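MbGIPC protein (Monosiga brevicollis, PDB 6X1X) probably binds the C-terminal tails of partner proteins through the PDZ domain of this GIPC-family signalling protein from a choanoflagellate. Local coordinates at residues A[49-54]-A[87-92]; A[19-24]-A[32-37]; A[7-12]-A[39-44]; A[54-59]-A[82-87]. All coordinates share one frame; numbering follows the deposited sequence.

Contact 1: A[49-54]-A[87-92]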
# COMPACT_ATOMS: atom_id res chain seq x y z
N VAL A 49 2.17 -8.30 -0.38
CA VAL A 49 0.84 -8.68 -0.85
C VAL A 49 -0.01 -9.05 0.35
O VAL A 49 0.45 -9.74 1.27
CB VAL A 49 0.95 -9.84 -1.85
CG1 VAL A 49 -0.42 -10.45 -2.13
CG2 VAL A 49 1.59 -9.37 -3.15
N GLY A 50 -1.25 -8.58 0.35
CA GLY A 50 -2.17 -8.81 1.43
C GLY A 50 -2.30 -7.66 2.40
O GLY A 50 -3.31 -7.57 3.11
N ASP A 51 -1.31 -6.77 2.45
CA ASP A 51 -1.37 -5.65 3.38
C ASP A 51 -2.52 -4.73 3.01
O ASP A 51 -2.82 -4.51 1.83
CB ASP A 51 -0.06 -4.86 3.34
CG ASP A 51 1.09 -5.57 4.02
OD1 ASP A 51 0.86 -6.57 4.72
OD2 ASP A 51 2.24 -5.10 3.87
N HIS A 52 -3.18 -4.19 4.02
CA HIS A 52 -4.19 -3.17 3.81
C HIS A 52 -3.55 -1.79 3.88
O HIS A 52 -2.58 -1.56 4.62
CB HIS A 52 -5.31 -3.30 4.85
CG HIS A 52 -6.23 -4.45 4.59
ND1 HIS A 52 -5.96 -5.74 5.01
CD2 HIS A 52 -7.42 -4.51 3.94
CE1 HIS A 52 -6.94 -6.54 4.63
NE2 HIS A 52 -7.84 -5.82 3.97
N ILE A 53 -4.08 -0.86 3.08
CA ILE A 53 -3.57 0.50 3.04
C ILE A 53 -4.45 1.35 3.95
O ILE A 53 -5.60 1.65 3.60
CB ILE A 53 -3.52 1.05 1.61
CG1 ILE A 53 -2.59 0.17 0.77
CG2 ILE A 53 -3.03 2.50 1.62
CD1 ILE A 53 -2.61 0.50 -0.72
N ALA A 54 -3.92 1.73 5.10
CA ALA A 54 -4.71 2.46 6.09
C ALA A 54 -4.66 3.96 5.89
O ALA A 54 -5.67 4.65 6.12
CB ALA A 54 -4.23 2.11 7.50
N VAL A 87 -1.23 -2.15 7.06
CA VAL A 87 -1.60 -3.02 8.17
C VAL A 87 -1.60 -4.46 7.66
O VAL A 87 -2.27 -4.77 6.68
CB VAL A 87 -2.96 -2.65 8.76
CG1 VAL A 87 -3.28 -3.55 9.94
CG2 VAL A 87 -2.97 -1.19 9.20
N GLU A 88 -0.85 -5.31 8.33
CA GLU A 88 -0.79 -6.70 7.93
C GLU A 88 -2.01 -7.45 8.44
O GLU A 88 -2.42 -7.25 9.59
CB GLU A 88 0.46 -7.35 8.51
CG GLU A 88 1.75 -6.67 8.14
CD GLU A 88 2.96 -7.53 8.45
OE1 GLU A 88 2.77 -8.74 8.72
OE2 GLU A 88 4.09 -7.00 8.42
N PRO A 89 -2.60 -8.33 7.64
CA PRO A 89 -3.67 -9.18 8.17
C PRO A 89 -3.09 -10.24 9.10
O PRO A 89 -1.89 -10.55 9.07
CB PRO A 89 -4.26 -9.81 6.91
CG PRO A 89 -3.14 -9.85 5.96
CD PRO A 89 -2.34 -8.59 6.22
N LYS A 90 -3.95 -10.79 9.94
CA LYS A 90 -3.54 -11.83 10.88
C LYS A 90 -3.63 -13.17 10.17
O LYS A 90 -4.73 -13.68 9.92
CB LYS A 90 -4.43 -11.81 12.12
CG LYS A 90 -4.20 -10.60 13.02
CD LYS A 90 -5.19 -10.56 14.17
CE LYS A 90 -5.13 -11.83 15.01
NZ LYS A 90 -3.90 -11.90 15.84
N LYS A 91 -2.48 -13.73 9.82
CA LYS A 91 -2.40 -14.99 9.11
C LYS A 91 -1.56 -15.97 9.92
O LYS A 91 -0.90 -15.61 10.90
CB LYS A 91 -1.83 -14.80 7.70
CG LYS A 91 -2.71 -13.92 6.80
CD LYS A 91 -4.10 -14.54 6.56
CE LYS A 91 -4.95 -13.70 5.61
NZ LYS A 91 -6.25 -14.38 5.33
N SER A 92 -1.60 -17.24 9.52
CA SER A 92 -0.92 -18.27 10.29
C SER A 92 0.60 -18.08 10.26
O SER A 92 1.17 -17.50 9.33
CB SER A 92 -1.28 -19.65 9.77
OG SER A 92 -0.94 -19.79 8.41

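Contact 2: A[19-24]-A[32-37]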
# COMPACT_ATOMS: atom_id res chain seq x y z
N GLY A 19 4.07 -0.18 -9.19
CA GLY A 19 4.03 -1.63 -9.22
C GLY A 19 2.94 -2.27 -8.38
O GLY A 19 2.96 -3.49 -8.21
N LEU A 20 1.98 -1.50 -7.88
CA LEU A 20 0.93 -2.04 -7.03
C LEU A 20 -0.32 -2.37 -7.83
O LEU A 20 -0.73 -1.58 -8.70
CB LEU A 20 0.52 -1.02 -5.97
CG LEU A 20 1.57 -0.68 -4.93
CD1 LEU A 20 1.05 0.42 -4.02
CD2 LEU A 20 1.97 -1.91 -4.13
N THR A 21 -0.95 -3.48 -7.49
CA THR A 21 -2.33 -3.74 -7.86
C THR A 21 -3.14 -3.74 -6.57
O THR A 21 -2.83 -4.50 -5.65
CB THR A 21 -2.48 -5.10 -8.54
OG1 THR A 21 -1.66 -5.14 -9.70
CG2 THR A 21 -3.94 -5.37 -8.92
N ILE A 22 -4.14 -2.89 -6.50
CA ILE A 22 -4.94 -2.80 -5.29
C ILE A 22 -6.39 -3.04 -5.61
O ILE A 22 -6.87 -2.80 -6.72
CB ILE A 22 -4.74 -1.47 -4.53
CG1 ILE A 22 -5.25 -0.30 -5.36
CG2 ILE A 22 -3.27 -1.28 -4.18
CD1 ILE A 22 -5.28 1.00 -4.57
N SER A 23 -7.11 -3.55 -4.62
CA SER A 23 -8.53 -3.81 -4.75
C SER A 23 -9.20 -3.56 -3.41
O SER A 23 -8.57 -3.10 -2.45
CB SER A 23 -8.78 -5.23 -5.27
OG SER A 23 -10.14 -5.35 -5.61
N ASP A 24 -10.50 -3.83 -3.35
CA ASP A 24 -11.24 -3.78 -2.09
C ASP A 24 -12.43 -4.72 -2.22
O ASP A 24 -12.82 -5.10 -3.32
CB ASP A 24 -11.67 -2.34 -1.70
CG ASP A 24 -12.84 -1.83 -2.52
OD1 ASP A 24 -14.00 -2.17 -2.18
OD2 ASP A 24 -12.63 -1.04 -3.46
N ILE A 32 -3.52 -4.62 -0.95
CA ILE A 32 -2.54 -4.87 -2.00
C ILE A 32 -2.75 -6.29 -2.49
O ILE A 32 -2.52 -7.26 -1.76
CB ILE A 32 -1.11 -4.65 -1.50
CG1 ILE A 32 -0.94 -3.20 -1.07
CG2 ILE A 32 -0.10 -5.00 -2.58
CD1 ILE A 32 0.39 -2.89 -0.43
N LYS A 33 -3.18 -6.42 -3.74
CA LYS A 33 -3.44 -7.71 -4.35
C LYS A 33 -2.20 -8.28 -5.01
O LYS A 33 -1.98 -9.49 -4.97
CB LYS A 33 -4.55 -7.53 -5.38
CG LYS A 33 -5.16 -8.82 -5.90
CD LYS A 33 -6.29 -8.50 -6.87
CE LYS A 33 -6.95 -9.77 -7.38
NZ LYS A 33 -7.62 -10.52 -6.28
N LYS A 34 -1.39 -7.43 -5.64
CA LYS A 34 -0.17 -7.86 -6.30
C LYS A 34 0.87 -6.77 -6.17
O LYS A 34 0.55 -5.58 -6.08
CB LYS A 34 -0.37 -8.12 -7.80
CG LYS A 34 -1.48 -9.12 -8.12
CD LYS A 34 -1.64 -9.36 -9.61
CE LYS A 34 -2.71 -10.42 -9.88
NZ LYS A 34 -2.82 -10.76 -11.32
N ILE A 35 2.13 -7.19 -6.15
CA ILE A 35 3.27 -6.28 -6.23
C ILE A 35 4.15 -6.78 -7.36
O ILE A 35 4.68 -7.90 -7.29
CB ILE A 35 4.06 -6.24 -4.91
CG1 ILE A 35 3.15 -5.74 -3.78
CG2 ILE A 35 5.28 -5.34 -5.07
CD1 ILE A 35 3.81 -5.76 -2.40
N ARG A 36 4.29 -5.98 -8.40
CA ARG A 36 4.99 -6.42 -9.60
C ARG A 36 6.47 -6.61 -9.32
O ARG A 36 7.11 -5.80 -8.64
CB ARG A 36 4.79 -5.37 -10.69
CG ARG A 36 5.32 -5.79 -12.05
CD ARG A 36 4.99 -4.77 -13.14
NE ARG A 36 3.55 -4.56 -13.30
CZ ARG A 36 2.79 -5.28 -14.12
NH1 ARG A 36 3.30 -6.28 -14.83
NH2 ARG A 36 1.49 -5.00 -14.21
N GLU A 37 7.02 -7.70 -9.85
CA GLU A 37 8.45 -7.95 -9.77
C GLU A 37 9.23 -6.80 -10.38
O GLU A 37 8.81 -6.21 -11.38
CB GLU A 37 8.77 -9.25 -10.51
CG GLU A 37 10.24 -9.63 -10.55
CD GLU A 37 10.50 -10.92 -11.31
OE1 GLU A 37 11.66 -11.37 -11.34
OE2 GLU A 37 9.54 -11.48 -11.88

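Contact 3: A[7-12]-A[39-44]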
# COMPACT_ATOMS: atom_id res chain seq x y z
N LYS A 7 2.50 -0.69 9.93
CA LYS A 7 3.83 -0.45 9.38
C LYS A 7 3.85 0.87 8.63
O LYS A 7 2.93 1.17 7.87
CB LYS A 7 4.22 -1.53 8.37
CG LYS A 7 4.20 -2.94 8.92
CD LYS A 7 4.59 -3.94 7.86
CE LYS A 7 3.56 -4.03 6.74
NZ LYS A 7 3.87 -5.22 5.92
N THR A 8 4.93 1.63 8.81
CA THR A 8 5.14 2.88 8.08
C THR A 8 6.06 2.62 6.90
O THR A 8 7.18 2.12 7.06
CB THR A 8 5.75 3.94 8.99
OG1 THR A 8 4.82 4.28 10.02
CG2 THR A 8 6.08 5.20 8.18
N VAL A 9 5.59 2.98 5.71
CA VAL A 9 6.32 2.80 4.47
C VAL A 9 6.63 4.19 3.94
O VAL A 9 5.72 5.01 3.78
CB VAL A 9 5.47 2.00 3.47
CG1 VAL A 9 6.16 1.88 2.16
CG2 VAL A 9 5.16 0.62 4.03
N LYS A 10 7.91 4.49 3.70
CA LYS A 10 8.32 5.78 3.15
C LYS A 10 9.08 5.52 1.87
O LYS A 10 10.12 4.85 1.89
CB LYS A 10 9.19 6.57 4.13
CG LYS A 10 9.47 7.98 3.67
CD LYS A 10 9.80 8.91 4.83
CE LYS A 10 11.25 9.33 4.81
NZ LYS A 10 11.53 10.46 5.75
N VAL A 11 8.57 6.07 0.76
CA VAL A 11 8.88 5.62 -0.59
C VAL A 11 9.13 6.84 -1.45
O VAL A 11 8.43 7.85 -1.32
CB VAL A 11 7.70 4.81 -1.18
CG1 VAL A 11 7.99 4.39 -2.60
CG2 VAL A 11 7.43 3.61 -0.35
N ILE A 12 10.09 6.75 -2.36
CA ILE A 12 10.28 7.77 -3.39
C ILE A 12 9.60 7.30 -4.67
O ILE A 12 9.92 6.23 -5.20
CB ILE A 12 11.76 8.06 -3.63
CG1 ILE A 12 12.36 8.69 -2.37
CG2 ILE A 12 11.92 8.98 -4.81
CD1 ILE A 12 13.79 9.14 -2.53
N SER A 39 9.89 -3.67 -9.26
CA SER A 39 9.17 -2.40 -9.21
C SER A 39 9.60 -1.63 -7.98
O SER A 39 10.28 -2.15 -7.09
CB SER A 39 7.65 -2.62 -9.18
OG SER A 39 7.24 -3.25 -7.97
N ILE A 40 9.16 -0.37 -7.92
CA ILE A 40 9.42 0.42 -6.72
C ILE A 40 8.92 -0.31 -5.48
O ILE A 40 9.61 -0.41 -4.47
CB ILE A 40 8.78 1.82 -6.87
CG1 ILE A 40 9.49 2.61 -7.97
CG2 ILE A 40 8.85 2.55 -5.55
CD1 ILE A 40 8.76 3.88 -8.37
N MET A 41 7.70 -0.85 -5.55
CA MET A 41 7.14 -1.44 -4.34
C MET A 41 7.67 -2.84 -4.06
O MET A 41 7.71 -3.25 -2.90
CB MET A 41 5.62 -1.37 -4.35
CG MET A 41 5.08 0.07 -4.33
SD MET A 41 5.53 1.12 -2.92
CE MET A 41 4.87 0.16 -1.57
N SER A 42 8.12 -3.59 -5.08
CA SER A 42 8.78 -4.85 -4.77
C SER A 42 10.07 -4.62 -4.00
O SER A 42 10.51 -5.49 -3.23
CB SER A 42 9.06 -5.67 -6.03
OG SER A 42 10.12 -5.11 -6.78
N ARG A 43 10.68 -3.44 -4.16
CA ARG A 43 11.92 -3.10 -3.48
C ARG A 43 11.72 -2.52 -2.09
O ARG A 43 12.70 -2.31 -1.36
CB ARG A 43 12.77 -2.16 -4.34
CG ARG A 43 13.40 -2.86 -5.52
CD ARG A 43 14.32 -1.95 -6.30
NE ARG A 43 13.61 -1.02 -7.16
CZ ARG A 43 13.20 -1.32 -8.39
NH1 ARG A 43 13.42 -2.52 -8.89
NH2 ARG A 43 12.56 -0.41 -9.12
N VAL A 44 10.48 -2.28 -1.67
CA VAL A 44 10.22 -1.77 -0.33
C VAL A 44 10.25 -2.93 0.66
O VAL A 44 9.50 -3.90 0.53
CB VAL A 44 8.89 -1.02 -0.28
CG1 VAL A 44 8.53 -0.67 1.16
CG2 VAL A 44 8.95 0.25 -1.14

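Contact 4: A[54-59]-A[82-87]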
# COMPACT_ATOMS: atom_id res chain seq x y z
N ALA A 54 -3.92 1.73 5.10
CA ALA A 54 -4.71 2.46 6.09
C ALA A 54 -4.66 3.96 5.89
O ALA A 54 -5.67 4.65 6.12
CB ALA A 54 -4.23 2.11 7.50
N LYS A 55 -3.50 4.49 5.49
CA LYS A 55 -3.32 5.92 5.31
C LYS A 55 -2.29 6.16 4.22
O LYS A 55 -1.37 5.36 4.02
CB LYS A 55 -2.79 6.62 6.58
CG LYS A 55 -3.69 6.52 7.79
CD LYS A 55 -3.30 7.51 8.87
CE LYS A 55 -4.25 7.38 10.06
NZ LYS A 55 -3.89 8.30 11.17
N ILE A 56 -2.42 7.30 3.55
CA ILE A 56 -1.38 7.83 2.67
C ILE A 56 -1.17 9.28 3.08
O ILE A 56 -2.14 10.04 3.15
CB ILE A 56 -1.78 7.75 1.19
CG1 ILE A 56 -1.88 6.30 0.74
CG2 ILE A 56 -0.77 8.53 0.34
CD1 ILE A 56 -2.62 6.15 -0.58
N ASN A 57 0.07 9.64 3.39
CA ASN A 57 0.42 11.01 3.76
C ASN A 57 -0.52 11.55 4.84
O ASN A 57 -0.96 12.70 4.79
CB ASN A 57 0.46 11.92 2.54
CG ASN A 57 1.62 11.60 1.63
OD1 ASN A 57 2.67 11.18 2.10
ND2 ASN A 57 1.43 11.79 0.33
N GLY A 58 -0.82 10.70 5.82
CA GLY A 58 -1.64 11.09 6.95
C GLY A 58 -3.14 11.07 6.73
O GLY A 58 -3.89 11.29 7.69
N THR A 59 -3.60 10.84 5.51
CA THR A 59 -5.03 10.80 5.22
C THR A 59 -5.61 9.45 5.63
O THR A 59 -5.10 8.41 5.22
CB THR A 59 -5.24 10.98 3.73
OG1 THR A 59 -4.63 12.20 3.31
CG2 THR A 59 -6.72 11.02 3.41
N PHE A 82 6.63 9.88 -0.40
CA PHE A 82 5.33 9.77 0.24
C PHE A 82 5.42 8.74 1.35
O PHE A 82 6.33 7.89 1.36
CB PHE A 82 4.20 9.45 -0.74
CG PHE A 82 4.26 8.07 -1.35
CD1 PHE A 82 5.07 7.81 -2.45
CD2 PHE A 82 3.49 7.03 -0.83
CE1 PHE A 82 5.11 6.54 -3.01
CE2 PHE A 82 3.53 5.76 -1.39
CZ PHE A 82 4.34 5.51 -2.48
N THR A 83 4.47 8.80 2.27
CA THR A 83 4.36 7.84 3.35
C THR A 83 3.03 7.11 3.25
O THR A 83 2.02 7.68 2.84
CB THR A 83 4.51 8.53 4.71
OG1 THR A 83 5.84 9.06 4.83
CG2 THR A 83 4.29 7.55 5.86
N MET A 84 3.05 5.83 3.58
CA MET A 84 1.87 4.99 3.52
C MET A 84 1.88 4.12 4.76
O MET A 84 2.91 3.53 5.09
CB MET A 84 1.91 4.14 2.25
CG MET A 84 0.66 3.35 1.97
SD MET A 84 0.70 2.71 0.28
CE MET A 84 2.18 1.70 0.32
N ILE A 85 0.76 4.08 5.47
CA ILE A 85 0.61 3.20 6.62
C ILE A 85 -0.09 1.94 6.13
O ILE A 85 -1.21 2.02 5.60
CB ILE A 85 -0.18 3.87 7.75
CG1 ILE A 85 0.48 5.19 8.15
CG2 ILE A 85 -0.27 2.93 8.94
CD1 ILE A 85 1.89 5.04 8.67
N CYS A 86 0.58 0.81 6.28
CA CYS A 86 0.05 -0.48 5.87
C CYS A 86 -0.19 -1.32 7.11
O CYS A 86 0.52 -1.21 8.11
CB CYS A 86 1.03 -1.19 4.93
SG CYS A 86 1.23 -0.34 3.35
N VAL A 87 -1.23 -2.15 7.06
CA VAL A 87 -1.60 -3.02 8.17
C VAL A 87 -1.60 -4.46 7.66
O VAL A 87 -2.27 -4.77 6.68
CB VAL A 87 -2.96 -2.65 8.76
CG1 VAL A 87 -3.28 -3.55 9.94
CG2 VAL A 87 -2.97 -1.19 9.20

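Contact 1: A[49-54]-A[87-92]
H52 and V87 form an antiparallel hydrogen-bonded pair where strand 52-56 begins and strand 81-87 ends. H52 N donates to V87 O over 2.9 Å in a nearly straight bond (N-H...O 167°), and V87 N returns one of the same length to H52 O. V87 O also receives a CA-H...O contact from D51 CA at 3.5 Å and lies near the edge of the H52 imidazole.

Apolar contact is modest. With CG1 of V87 anti to its backbone N (chi1 -178°), CG2 falls beside that nitrogen and meets A54 CB at 3.9 Å. At the other end the proline ring of P89 brings CD to 3.4 Å from G50 O. Proline has no N-H to offer that carbonyl, so the backbone ladder goes no further here. The positive phi of G50 (100°) would jam a CB against the preceding carbonyl and calls for glycine.

The acidic side chains of D51 and E88 lie alongside each other, D51 OD1 resting 3.5 Å from E88 CG. Both point the same way, their carboxylate planes moderately inclined to each other. K7 makes a salt bridge to each, which probably offsets their mutual repulsion; D51 OD2 also accepts from A48 N.

H52 and A54 lean on Y29, in a loop. Behind the pair, I53 turns its side chain inward onto I32 and M84, and G50 and D51 bond through their backbones to I32 of strand 31-35, so the junction joins both sheets of the PDZ domain.

Contact 2: A[19-24]-A[32-37]
T21 stands opposite both K33 and K34, a classic beta bulge in the hairpin of strands 20-23 and 31-35. Its carbonyl oxygen is gripped twice: K33 N reaches T21 O over 2.7 Å, and K34 N makes a longer bond of 3.3 Å to the same atom. In return T21 N donates almost straight to K34 O (2.9 Å, 175°). Where the pairing runs out, R36 N meets G19 O in the carbonyl plane at 2.8 Å.

On one face, L20 carries its CG beside the backbone N (chi1 -67°), and CD2 touches both neighbours, I32 CG2 and I35 CG1, each 4.0 Å from it. On the other face T21 CB lies alongside K34 CB at 3.8 Å, while the lysine chains run on outward. Further out, M41 and L73 pack on L20, and V69 and A70 of helix 66-75 pack on I22.

Because T21 turns its N-H and C=O toward the partner strand, those of L20 and I22 face the other edge, next to helix 66-75. In PDZ domains this edge, beginning at the GLGF-like loop that G19 and L20 probably close, receives the peptide as an added strand; the contact is consistent with that role.

Contact 3: A[7-12]-A[39-44]
V9, V11 and V44 all hold CG1 anti to the backbone N (chi1 178° in V11), a torsion that turns CG1 of V9 and both methyls of V11 and V44 to the facing segment. V9 CG1 thereby meets V44 CG1 at 3.6 Å, and V11 CG2 meets V44 CG2 at 3.8 Å, the side chains of V11 and V44 crossing at about a right angle. The remaining methyl of V11, CG1, touches I40 CG2 at 3.6 Å. M41 is modelled in two conformers, so its contact is less certain; in one of them the bend at chi2 (-60°) places SD 4.1 Å from V11 CG2, and the further bend at chi3 carries the CE methyl toward V9 CG1. Cutting V11 back to an alanine is likely to leave I40 CG2 and V44 CG2 without their methyl partners.

The 39-44 segment, in the position of the short first helix of many PDZ domains, is shaped from within. S42 N donates to S39 OG, an ST motif, and S39 N donates back to S42 OG over 2.9 Å; a type I turn from M41 then delivers V44. S39 OG also bonds to R36 O. The strand itself pairs with strand 81-87.

No hydrogen bond crosses between the segments: the turn is held against the edge strand by dispersion and the hydrophobic effect, so complementarity of the branched side chains sets the fit.

Contact 4: A[54-59]-A[82-87]
A54 and K55 both face I85, a classic beta bulge in the antiparallel pairing of strands 52-56 and 81-87 within the main PDZ sheet. I85 O takes a short bond from A54 N (2.8 Å), the donor lying nearly along the C=O axis, and only a weak one from K55 N. I85 N answers to K55 O, which M84 CA also approaches by a CA-H...O contact.

The closely packed side is the inner face. I56 and M84 lie side by side, pointing the same way, with I56 CG1 4.1 Å from M84 CG. M84 has its CG anti to the backbone N (chi1 -173°), which sets that carbon 3.5 Å from K55 O. Helix 66-75 covers this face through V69, M72 and L73 against I56, and L73 reaches F82 as well.

The outer face is looser. K55 CB rests 3.9 Å from I85 CG1, but beyond it the lysine chain extends away into an exposed position. I85 itself leans toward E6 and T8 of the neighbouring strand.

At the far end the chain leaves the sheet by a type I' turn from I56 to T59, and N57 closes the ladder with both its backbone and its side chain. N57 N donates to T83 O over 2.8 Å. The side-chain amide lies against F82 CB, with N57 OD1 3.7 Å from that carbon, and its oxygen takes the next backbone N-H: T83 N reaches N57 OD1 at 3.0 Å, almost straight (173°), from 33° out of the amide plane.

How the contacts relate
Along the chain contact 3 encloses contact 2, and both close before contact 1 opens; contact 4 falls within the span of contact 1. Contacts 1 and 4 share A54 and V87 and are successive lengths of one strand pairing, their centres about 13 Å apart. Contact 3 brings in strand 6-12, which borders strand 81-87 in the same sheet; the centres of contacts 3 and 4 lie about 11 Å apart. Contact 2 is the separate hairpin, about 15 Å from contact 4 between centres and without touching it; contact 1 joins it through I32, and contact 3 through M41 and S42. Contacts 1 and 3 thus tie the main sheet to the hairpin that, with helix 66-75, probably frames the peptide groove.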